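Local coordinates for protein ADP-ribose pyrophosphatase (Streptococcus suis, PDB 3O8S) that probably hydrolyses ADP-ribose, or a related nucleoside diphosphate linked to another group, as a member of the Nudix hydrolase family, at residues 84-89 against 163-168; 122-127 against 148-153; 77-82 against 168-173. All coordinates share one frame; numbering follows the deposited sequence.

Contact 1 (84-89 against 163-168); sequences LLVQEN and SETVAS. With EDO (1,2-ethanediol), chain C.
L84 and S168 meet where strand 82-87 runs beside strand 167-171, with CD1 of L84 lying 4.2 Å from CB of S168. A molecule of 1,2-ethanediol, probably from the crystallisation liquor, sits beside the pair. Its O1 accepts a hydrogen bond from S168 OG at 2.7 Å, while L84 CD1 also lies against O1. L85 turns its side chain from the contact to pack on W93 and P177, and contributes its carbonyl, whose O lies 3.2 Å from S168 CA in a CA-H...O contact. V86 pairs with S168 as an antiparallel non-hydrogen-bonded pair. Its CG1 rests near S168 CB, and its CB and CG2 take the T165 methyl CG2 at an oblique angle, at 3.8 Å from CB. With OG1 of T165 between the backbone N and the carbonyl carbon (chi1 68°), CG2 is anti to the carbonyl carbon and meets V86, and OG1 bonds the backbone O of E117. That glutamate and A118, on which V86 also packs, lie at the end of helix 106-118, which corresponds to the Nudix-box helix of the family, so this edge pairing is tied to that helix. At Q87 the backbone is held at both ends: N donates to A167 O at 2.9 Å, nearly straight at 173°, and O accepts from V166 N. The Q87 side chain is extended, with CG anti to the backbone N (chi1 -166°), and carries OE1 over the small A167 CB at 3.7 Å and close to V166 CG2; its NE2 makes a weak bond to G91 O. E88 CG lies near E164 O and its backbone O near V166 CG2; the carboxylate forms a salt bridge with K183. N89 ends the segment with OD1 set 3.5 Å from V166 CG1, the two side chains crossing at about a right angle.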
loop_
_atom_site.group_PDB
_atom_site.type_symbol
_atom_site.label_atom_id
_atom_site.label_comp_id
_atom_site.label_asym_id
_atom_site.label_seq_id
_atom_site.Cartn_x
_atom_site.Cartn_y
_atom_site.Cartn_z
ATOM N N LEU A 84 -12.256 4.346 -16.465
ATOM C CA LEU A 84 -11.352 4.540 -17.604
ATOM C C LEU A 84 -10.438 3.302 -17.814
ATOM O O LEU A 84 -9.715 2.874 -16.898
ATOM C CB LEU A 84 -10.494 5.816 -17.511
ATOM C CG LEU A 84 -9.540 5.941 -18.720
ATOM C CD1 LEU A 84 -10.070 6.838 -19.825
ATOM C CD2 LEU A 84 -8.132 6.189 -18.303
ATOM N N LEU A 85 -10.443 2.773 -19.037
ATOM C CA LEU A 85 -9.601 1.634 -19.433
ATOM C C LEU A 85 -8.799 2.007 -20.658
ATOM O O LEU A 85 -9.266 2.793 -21.485
ATOM C CB LEU A 85 -10.421 0.348 -19.695
ATOM C CG LEU A 85 -11.244 -0.184 -18.508
ATOM C CD1 LEU A 85 -12.265 -1.172 -18.959
ATOM C CD2 LEU A 85 -10.369 -0.748 -17.394
ATOM N N VAL A 86 -7.573 1.476 -20.746
ATOM C CA VAL A 86 -6.668 1.693 -21.869
ATOM C C VAL A 86 -6.447 0.359 -22.572
ATOM O O VAL A 86 -6.375 -0.692 -21.918
ATOM C CB VAL A 86 -5.339 2.402 -21.492
ATOM C CG1 VAL A 86 -5.583 3.874 -21.155
ATOM C CG2 VAL A 86 -4.604 1.692 -20.351
ATOM N N GLN A 87 -6.386 0.396 -23.905
ATOM C CA GLN A 87 -6.210 -0.801 -24.719
ATOM C C GLN A 87 -4.771 -0.930 -25.183
ATOM O O GLN A 87 -4.175 0.053 -25.639
ATOM C CB GLN A 87 -7.151 -0.760 -25.928
ATOM C CG GLN A 87 -7.290 -2.094 -26.654
ATOM C CD GLN A 87 -8.085 -1.969 -27.925
ATOM O OE1 GLN A 87 -8.029 -0.956 -28.622
ATOM N NE2 GLN A 87 -8.842 -3.003 -28.251
ATOM N N GLU A 88 -4.237 -2.169 -25.121
ATOM C CA GLU A 88 -2.883 -2.497 -25.540
ATOM C C GLU A 88 -2.884 -3.188 -26.909
ATOM O O GLU A 88 -3.954 -3.572 -27.388
ATOM C CB GLU A 88 -2.210 -3.371 -24.478
ATOM C CG GLU A 88 -1.732 -2.573 -23.286
ATOM C CD GLU A 88 -1.194 -3.432 -22.164
ATOM O OE1 GLU A 88 -2.008 -4.097 -21.482
ATOM O OE2 GLU A 88 0.039 -3.422 -21.949
ATOM N N ASN A 89 -1.687 -3.339 -27.539
ATOM C CA ASN A 89 -1.494 -3.948 -28.876
ATOM C C ASN A 89 -2.247 -5.282 -29.061
ATOM O O ASN A 89 -2.778 -5.522 -30.142
ATOM C CB ASN A 89 -0.003 -4.173 -29.178
ATOM C CG ASN A 89 0.807 -2.923 -29.444
ATOM O OD1 ASN A 89 0.282 -1.813 -29.590
ATOM N ND2 ASN A 89 2.120 -3.085 -29.529
ATOM N N SER A 163 3.579 4.875 -27.311
ATOM C CA SER A 163 4.234 3.578 -27.494
ATOM C C SER A 163 3.677 2.467 -26.579
ATOM O O SER A 163 4.028 1.296 -26.762
ATOM C CB SER A 163 5.729 3.728 -27.229
ATOM O OG SER A 163 5.956 4.205 -25.911
ATOM N N GLU A 164 2.835 2.822 -25.603
ATOM C CA GLU A 164 2.303 1.853 -24.648
ATOM C C GLU A 164 0.876 1.388 -24.962
ATOM O O GLU A 164 0.581 0.206 -24.784
ATOM C CB GLU A 164 2.340 2.430 -23.220
ATOM C CG GLU A 164 3.729 2.416 -22.599
ATOM C CD GLU A 164 4.023 3.544 -21.629
ATOM O OE1 GLU A 164 3.402 3.575 -20.543
ATOM O OE2 GLU A 164 4.908 4.375 -21.936
ATOM N N THR A 165 -0.028 2.314 -25.338
ATOM C CA THR A 165 -1.447 2.002 -25.559
ATOM C C THR A 165 -1.912 2.545 -26.893
ATOM O O THR A 165 -1.233 3.392 -27.484
ATOM C CB THR A 165 -2.317 2.538 -24.395
ATOM O OG1 THR A 165 -2.329 3.968 -24.409
ATOM C CG2 THR A 165 -1.888 2.001 -23.050
ATOM N N VAL A 166 -3.079 2.058 -27.370
ATOM C CA VAL A 166 -3.589 2.390 -28.715
ATOM C C VAL A 166 -4.998 3.032 -28.692
ATOM O O VAL A 166 -5.410 3.605 -29.697
ATOM C CB VAL A 166 -3.537 1.139 -29.655
ATOM C CG1 VAL A 166 -2.092 0.748 -29.956
ATOM C CG2 VAL A 166 -4.298 -0.059 -29.071
ATOM N N ALA A 167 -5.708 2.965 -27.542
ATOM C CA ALA A 167 -7.044 3.549 -27.321
ATOM C C ALA A 167 -7.370 3.611 -25.827
ATOM O O ALA A 167 -6.663 3.021 -25.005
ATOM C CB ALA A 167 -8.113 2.744 -28.058
ATOM N N SER A 168 -8.441 4.339 -25.485
ATOM C CA SER A 168 -8.956 4.526 -24.132
ATOM C C SER A 168 -10.450 4.850 -24.190
ATOM O O SER A 168 -10.954 5.262 -25.227
ATOM C CB SER A 168 -8.198 5.633 -23.410
ATOM O OG SER A 168 -8.532 6.873 -24.006
HETATM C C1 EDO C . -9.127 9.880 -22.844
HETATM O O1 EDO C . -8.347 8.847 -22.187
HETATM C C2 EDO C . -10.508 10.142 -22.245
HETATM O O2 EDO C . -11.416 9.109 -22.637
#

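Contact 2 (122-127 against 148-153); sequences VEAQRV and VFILCR
The carbonyl oxygen of L151 is gripped by two successive backbone amides, Q125 N at 2.8 Å and R126 N at 3.2 Å. The first approaches almost in line with the carbonyl bond, the second at a more bent angle of 139°. In return L151 N donates to R126 O at 2.7 Å, and beyond the irregularity E123 and R153 exchange a regular pair of backbone bonds. On the face bearing E123, R126, L151 and R153, the side chains of E123 and R153 run side by side in the same direction. Their charged groups join in a salt bridge, OE2 to NH1 at 3.1 Å, whose hydrogen bond is weak and bent, with the carboxylate and guanidinium planes turned 47° apart. Q125 slants across the arginine, its OE1 near the guanidinium plane and 3.4 Å from R153 CD, while its NE2 comes 3.6 Å from L151 CD2. R126 lays its CB and CD along L151, but its bend at chi3 (-73°) sends the guanidinium away to the backbone oxygens of S198 and E199 and to E202 of the second subunit. The face bearing A124, V127, I150 and C152 is apolar: A124 CB meets I150 CG2, and V127 crosses I150. V122 CG2 also meets C152 CB, and V127 CG1 meets V148 CG1. F205 of the second subunit packs on A124, V127 and I150, making this face part of the dimer interface. Two residues, Q125 and R126, thus stand opposite one, L151: a classic beta bulge in an antiparallel pair of the Nudix sheet.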
loop_
_atom_site.group_PDB
_atom_site.type_symbol
_atom_site.label_atom_id
_atom_site.label_comp_id
_atom_site.label_asym_id
_atom_site.label_seq_id
_atom_site.Cartn_x
_atom_site.Cartn_y
_atom_site.Cartn_z
ATOM N N VAL A 122 -4.634 13.684 -13.766
ATOM C CA VAL A 122 -5.419 13.181 -12.656
ATOM C C VAL A 122 -4.703 13.481 -11.366
ATOM O O VAL A 122 -3.485 13.717 -11.353
ATOM C CB VAL A 122 -5.735 11.643 -12.765
ATOM C CG1 VAL A 122 -6.476 11.299 -14.062
ATOM C CG2 VAL A 122 -4.480 10.769 -12.576
ATOM N N GLU A 123 -5.445 13.426 -10.274
ATOM C CA GLU A 123 -4.844 13.551 -8.964
ATOM C C GLU A 123 -5.119 12.250 -8.188
ATOM O O GLU A 123 -6.253 11.769 -8.173
ATOM C CB GLU A 123 -5.294 14.823 -8.216
ATOM C CG GLU A 123 -6.788 15.097 -8.146
ATOM C CD GLU A 123 -7.165 16.361 -7.390
ATOM O OE1 GLU A 123 -6.519 17.416 -7.604
ATOM O OE2 GLU A 123 -8.132 16.300 -6.597
ATOM N N ALA A 124 -4.051 11.628 -7.662
ATOM C CA ALA A 124 -4.113 10.404 -6.856
ATOM C C ALA A 124 -4.886 10.718 -5.594
ATOM O O ALA A 124 -4.627 11.745 -4.969
ATOM C CB ALA A 124 -2.715 9.926 -6.537
ATOM N N GLN A 125 -5.879 9.896 -5.252
ATOM C CA GLN A 125 -6.755 10.255 -4.157
ATOM C C GLN A 125 -6.801 9.266 -3.005
ATOM O O GLN A 125 -6.793 9.678 -1.852
ATOM C CB GLN A 125 -8.181 10.398 -4.741
ATOM C CG GLN A 125 -9.139 11.188 -3.889
ATOM C CD GLN A 125 -10.381 11.540 -4.665
ATOM O OE1 GLN A 125 -10.504 12.634 -5.195
ATOM N NE2 GLN A 125 -11.340 10.630 -4.726
ATOM N N ARG A 126 -6.967 7.987 -3.309
ATOM C CA ARG A 126 -7.231 7.004 -2.297
ATOM C C ARG A 126 -6.632 5.686 -2.679
ATOM O O ARG A 126 -6.650 5.317 -3.853
ATOM C CB ARG A 126 -8.792 6.902 -2.133
ATOM C CG ARG A 126 -9.363 5.568 -1.563
ATOM C CD ARG A 126 -10.879 5.654 -1.432
ATOM N NE ARG A 126 -11.223 6.536 -0.304
ATOM C CZ ARG A 126 -12.446 6.909 0.031
ATOM N NH1 ARG A 126 -13.489 6.511 -0.688
ATOM N NH2 ARG A 126 -12.643 7.667 1.096
ATOM N N VAL A 127 -6.127 4.949 -1.673
ATOM C CA VAL A 127 -5.634 3.592 -1.874
ATOM C C VAL A 127 -6.866 2.680 -1.770
ATOM O O VAL A 127 -7.459 2.551 -0.699
ATOM C CB VAL A 127 -4.490 3.154 -0.911
ATOM C CG1 VAL A 127 -3.916 1.796 -1.346
ATOM C CG2 VAL A 127 -3.383 4.207 -0.866
ATOM N N VAL A 148 -0.948 -2.165 -6.232
ATOM C CA VAL A 148 -1.584 -1.039 -5.519
ATOM C C VAL A 148 -2.615 -0.394 -6.463
ATOM O O VAL A 148 -2.245 0.116 -7.518
ATOM C CB VAL A 148 -0.544 -0.001 -5.012
ATOM C CG1 VAL A 148 -1.208 1.073 -4.155
ATOM C CG2 VAL A 148 0.577 -0.674 -4.226
ATOM N N PHE A 149 -3.904 -0.475 -6.105
ATOM C CA PHE A 149 -4.999 0.148 -6.839
ATOM C C PHE A 149 -5.242 1.501 -6.215
ATOM O O PHE A 149 -5.506 1.571 -5.022
ATOM C CB PHE A 149 -6.251 -0.732 -6.811
ATOM C CG PHE A 149 -6.124 -1.969 -7.669
ATOM C CD1 PHE A 149 -5.512 -3.119 -7.176
ATOM C CD2 PHE A 149 -6.593 -1.976 -8.984
ATOM C CE1 PHE A 149 -5.392 -4.253 -7.965
ATOM C CE2 PHE A 149 -6.481 -3.117 -9.773
ATOM C CZ PHE A 149 -5.881 -4.244 -9.259
ATOM N N ILE A 150 -5.100 2.576 -7.005
ATOM C CA ILE A 150 -5.254 3.947 -6.552
ATOM C C ILE A 150 -6.473 4.581 -7.232
ATOM O O ILE A 150 -6.559 4.599 -8.463
ATOM C CB ILE A 150 -3.953 4.783 -6.821
ATOM C CG1 ILE A 150 -2.658 4.104 -6.220
ATOM C CG2 ILE A 150 -4.106 6.283 -6.408
ATOM C CD1 ILE A 150 -2.525 4.178 -4.733
ATOM N N LEU A 151 -7.390 5.140 -6.423
ATOM C CA LEU A 151 -8.514 5.858 -6.972
ATOM C C LEU A 151 -8.009 7.258 -7.296
ATOM O O LEU A 151 -7.341 7.868 -6.466
ATOM C CB LEU A 151 -9.722 5.846 -6.031
ATOM C CG LEU A 151 -10.875 6.784 -6.378
ATOM C CD1 LEU A 151 -11.718 6.209 -7.532
ATOM C CD2 LEU A 151 -11.736 7.044 -5.152
ATOM N N CYS A 152 -8.212 7.692 -8.548
ATOM C CA CYS A 152 -7.774 8.989 -9.050
ATOM C C CYS A 152 -8.961 9.772 -9.503
ATOM O O CYS A 152 -9.942 9.227 -10.007
ATOM C CB CYS A 152 -6.754 8.862 -10.180
ATOM S SG CYS A 152 -5.231 7.974 -9.750
ATOM N N ARG A 153 -8.843 11.070 -9.361
ATOM C CA ARG A 153 -9.841 12.023 -9.718
ATOM C C ARG A 153 -9.397 12.692 -11.020
ATOM O O ARG A 153 -8.254 13.155 -11.111
ATOM C CB ARG A 153 -9.950 12.996 -8.540
ATOM C CG ARG A 153 -10.868 14.156 -8.759
ATOM C CD ARG A 153 -10.896 15.028 -7.519
ATOM N NE ARG A 153 -11.849 16.108 -7.718
ATOM C CZ ARG A 153 -11.535 17.306 -8.187
ATOM N NH1 ARG A 153 -10.269 17.629 -8.410
ATOM N NH2 ARG A 153 -12.479 18.213 -8.377
#

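Contact 3 (77-82 against 168-173); sequences IFQEDK and SGFFSL. With EDO (1,2-ethanediol), chain C.
A type I' turn from Q79 to K82 joins strands 70-79 and 82-87 into a hairpin, and F170 of strand 167-171 packs against the strand residues that flank the turn. The turn is closed in both directions, by Q79 N to K82 O at 3.1 Å and K82 N to Q79 O at 3.0 Å. Over one face of the F170 ring lies Q79 CB, a CH-pi contact 4.0 Å from the centroid and displaced toward the rim. Q79 CG follows, 3.6 Å from F170 CZ, before the bend at chi2 (-65°) swings the amide back, where NE2 bonds F78 O on a lone pair. The ring edge meets the carbonyl oxygens of K82 and I77, with K82 O 3.5 Å from CD1 of F170. K82 itself points its CB toward F170 CB and the F171 carbonyl, then extends its CG past S172 N at 3.9 Å. A water that accepts from L173 N lies close to D81 O; the D81 carboxylate forms a salt bridge with R197 through OD2. F171 turns to the other side and meets W93 edge to face. What results is a beta hairpin with a two-residue type I' turn, flanked by an aromatic residue from the strand next to its second arm.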
loop_
_atom_site.group_PDB
_atom_site.type_symbol
_atom_site.label_atom_id
_atom_site.label_comp_id
_atom_site.label_asym_id
_atom_site.label_seq_id
_atom_site.Cartn_x
_atom_site.Cartn_y
_atom_site.Cartn_z
ATOM N N ILE A 77 -10.103 5.596 -12.558
ATOM C CA ILE A 77 -10.671 6.921 -12.853
ATOM C C ILE A 77 -12.127 6.755 -13.273
ATOM O O ILE A 77 -12.415 6.007 -14.192
ATOM C CB ILE A 77 -9.822 7.647 -13.959
ATOM C CG1 ILE A 77 -8.312 7.702 -13.579
ATOM C CG2 ILE A 77 -10.376 9.079 -14.287
ATOM C CD1 ILE A 77 -7.381 7.605 -14.807
ATOM N N PHE A 78 -13.037 7.487 -12.627
ATOM C CA PHE A 78 -14.472 7.389 -12.923
ATOM C C PHE A 78 -15.079 8.696 -13.423
ATOM O O PHE A 78 -14.709 9.775 -12.977
ATOM C CB PHE A 78 -15.250 6.904 -11.668
ATOM C CG PHE A 78 -14.900 5.486 -11.262
ATOM C CD1 PHE A 78 -13.855 5.233 -10.379
ATOM C CD2 PHE A 78 -15.585 4.401 -11.801
ATOM C CE1 PHE A 78 -13.515 3.914 -10.022
ATOM C CE2 PHE A 78 -15.251 3.089 -11.439
ATOM C CZ PHE A 78 -14.196 2.854 -10.575
ATOM N N GLN A 79 -16.040 8.573 -14.331
ATOM C CA GLN A 79 -16.874 9.643 -14.876
ATOM C C GLN A 79 -18.254 9.018 -15.063
ATOM O O GLN A 79 -18.356 8.011 -15.762
ATOM C CB GLN A 79 -16.283 10.242 -16.185
ATOM C CG GLN A 79 -15.036 11.138 -15.955
ATOM C CD GLN A 79 -15.306 12.414 -15.159
ATOM O OE1 GLN A 79 -15.935 13.355 -15.639
ATOM N NE2 GLN A 79 -14.819 12.488 -13.927
ATOM N N GLU A 80 -19.273 9.507 -14.332
ATOM C CA GLU A 80 -20.644 8.953 -14.330
ATOM C C GLU A 80 -20.645 7.459 -13.918
ATOM O O GLU A 80 -21.407 6.665 -14.478
ATOM C CB GLU A 80 -21.321 9.120 -15.704
ATOM C CG GLU A 80 -22.104 10.409 -15.861
ATOM C CD GLU A 80 -21.292 11.644 -16.189
ATOM O OE1 GLU A 80 -20.295 11.537 -16.940
ATOM O OE2 GLU A 80 -21.694 12.737 -15.733
ATOM N N ASP A 81 -19.759 7.087 -12.965
ATOM C CA ASP A 81 -19.565 5.736 -12.437
ATOM C C ASP A 81 -19.072 4.739 -13.533
ATOM O O ASP A 81 -19.127 3.528 -13.321
ATOM C CB ASP A 81 -20.835 5.223 -11.719
ATOM C CG ASP A 81 -21.132 5.884 -10.373
ATOM O OD1 ASP A 81 -20.187 6.404 -9.738
ATOM O OD2 ASP A 81 -22.291 5.821 -9.929
ATOM N N LYS A 82 -18.573 5.255 -14.687
ATOM C CA LYS A 82 -17.942 4.467 -15.750
ATOM C C LYS A 82 -16.425 4.523 -15.518
ATOM O O LYS A 82 -15.913 5.594 -15.185
ATOM C CB LYS A 82 -18.312 4.979 -17.146
ATOM C CG LYS A 82 -19.743 4.716 -17.561
ATOM C CD LYS A 82 -19.982 5.262 -18.965
ATOM C CE LYS A 82 -21.378 5.000 -19.473
ATOM N NZ LYS A 82 -21.460 5.174 -20.949
ATOM N N SER A 168 -8.441 4.339 -25.485
ATOM C CA SER A 168 -8.956 4.526 -24.132
ATOM C C SER A 168 -10.450 4.850 -24.190
ATOM O O SER A 168 -10.954 5.262 -25.227
ATOM C CB SER A 168 -8.198 5.633 -23.410
ATOM O OG SER A 168 -8.532 6.873 -24.006
ATOM N N GLY A 169 -11.147 4.624 -23.096
ATOM C CA GLY A 169 -12.574 4.882 -23.046
ATOM C C GLY A 169 -13.145 4.699 -21.663
ATOM O O GLY A 169 -12.501 4.099 -20.800
ATOM N N PHE A 170 -14.348 5.240 -21.439
ATOM C CA PHE A 170 -15.061 5.057 -20.181
ATOM C C PHE A 170 -16.055 3.940 -20.390
ATOM O O PHE A 170 -16.841 3.964 -21.347
ATOM C CB PHE A 170 -15.718 6.345 -19.693
ATOM C CG PHE A 170 -14.708 7.305 -19.119
ATOM C CD1 PHE A 170 -14.290 7.190 -17.793
ATOM C CD2 PHE A 170 -14.181 8.334 -19.897
ATOM C CE1 PHE A 170 -13.355 8.076 -17.263
ATOM C CE2 PHE A 170 -13.255 9.230 -19.356
ATOM C CZ PHE A 170 -12.853 9.100 -18.040
ATOM N N PHE A 171 -15.960 2.921 -19.542
ATOM C CA PHE A 171 -16.792 1.738 -19.688
ATOM C C PHE A 171 -17.615 1.487 -18.453
ATOM O O PHE A 171 -17.113 1.606 -17.343
ATOM C CB PHE A 171 -15.919 0.500 -19.993
ATOM C CG PHE A 171 -15.179 0.578 -21.303
ATOM C CD1 PHE A 171 -13.908 1.140 -21.371
ATOM C CD2 PHE A 171 -15.742 0.071 -22.471
ATOM C CE1 PHE A 171 -13.225 1.212 -22.584
ATOM C CE2 PHE A 171 -15.050 0.133 -23.686
ATOM C CZ PHE A 171 -13.794 0.700 -23.735
ATOM N N SER A 172 -18.878 1.114 -18.668
ATOM C CA SER A 172 -19.819 0.730 -17.627
ATOM C C SER A 172 -19.396 -0.648 -17.087
ATOM O O SER A 172 -18.961 -1.507 -17.870
ATOM C CB SER A 172 -21.236 0.707 -18.202
ATOM O OG SER A 172 -22.187 0.145 -17.312
ATOM N N LEU A 173 -19.517 -0.864 -15.771
ATOM C CA LEU A 173 -19.127 -2.152 -15.168
ATOM C C LEU A 173 -20.066 -3.306 -15.566
ATOM O O LEU A 173 -19.733 -4.474 -15.331
ATOM C CB LEU A 173 -19.031 -2.059 -13.638
ATOM C CG LEU A 173 -17.920 -1.205 -13.007
ATOM C CD1 LEU A 173 -17.458 -1.835 -11.762
ATOM C CD2 LEU A 173 -16.700 -1.049 -13.904
HETATM C C1 EDO C . -9.127 9.880 -22.844
HETATM O O1 EDO C . -8.347 8.847 -22.187
HETATM C C2 EDO C . -10.508 10.142 -22.245
HETATM O O2 EDO C . -11.416 9.109 -22.637
HETATM O O HOH W 1 -20.367 1.476 -14.034
#

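In the fold
Strand 82-87 joins contact 1 to contact 3: L84 N lies 2.8 Å from I77 O on one side and L85 N 3.0 Å from G169 O on the other, both probable hydrogen bonds. The two contacts, whose centres are about 14 Å apart, share S168 and the bound ethanediol, which also bonds A118 O at the end of helix 106-118, the counterpart of the Nudix-box helix. Contact 3 reaches contact 2, its centre likewise about 14 Å away, through strand 70-79, with F78 CD1 3.7 Å from L151 CD1. Contacts 1 and 2 do not touch; their centres are about 19 Å apart, on opposite sides of the chain's centre. One mixed sheet thus connects a partly buried edge, a surface turn and the buried dimer-interface pairing.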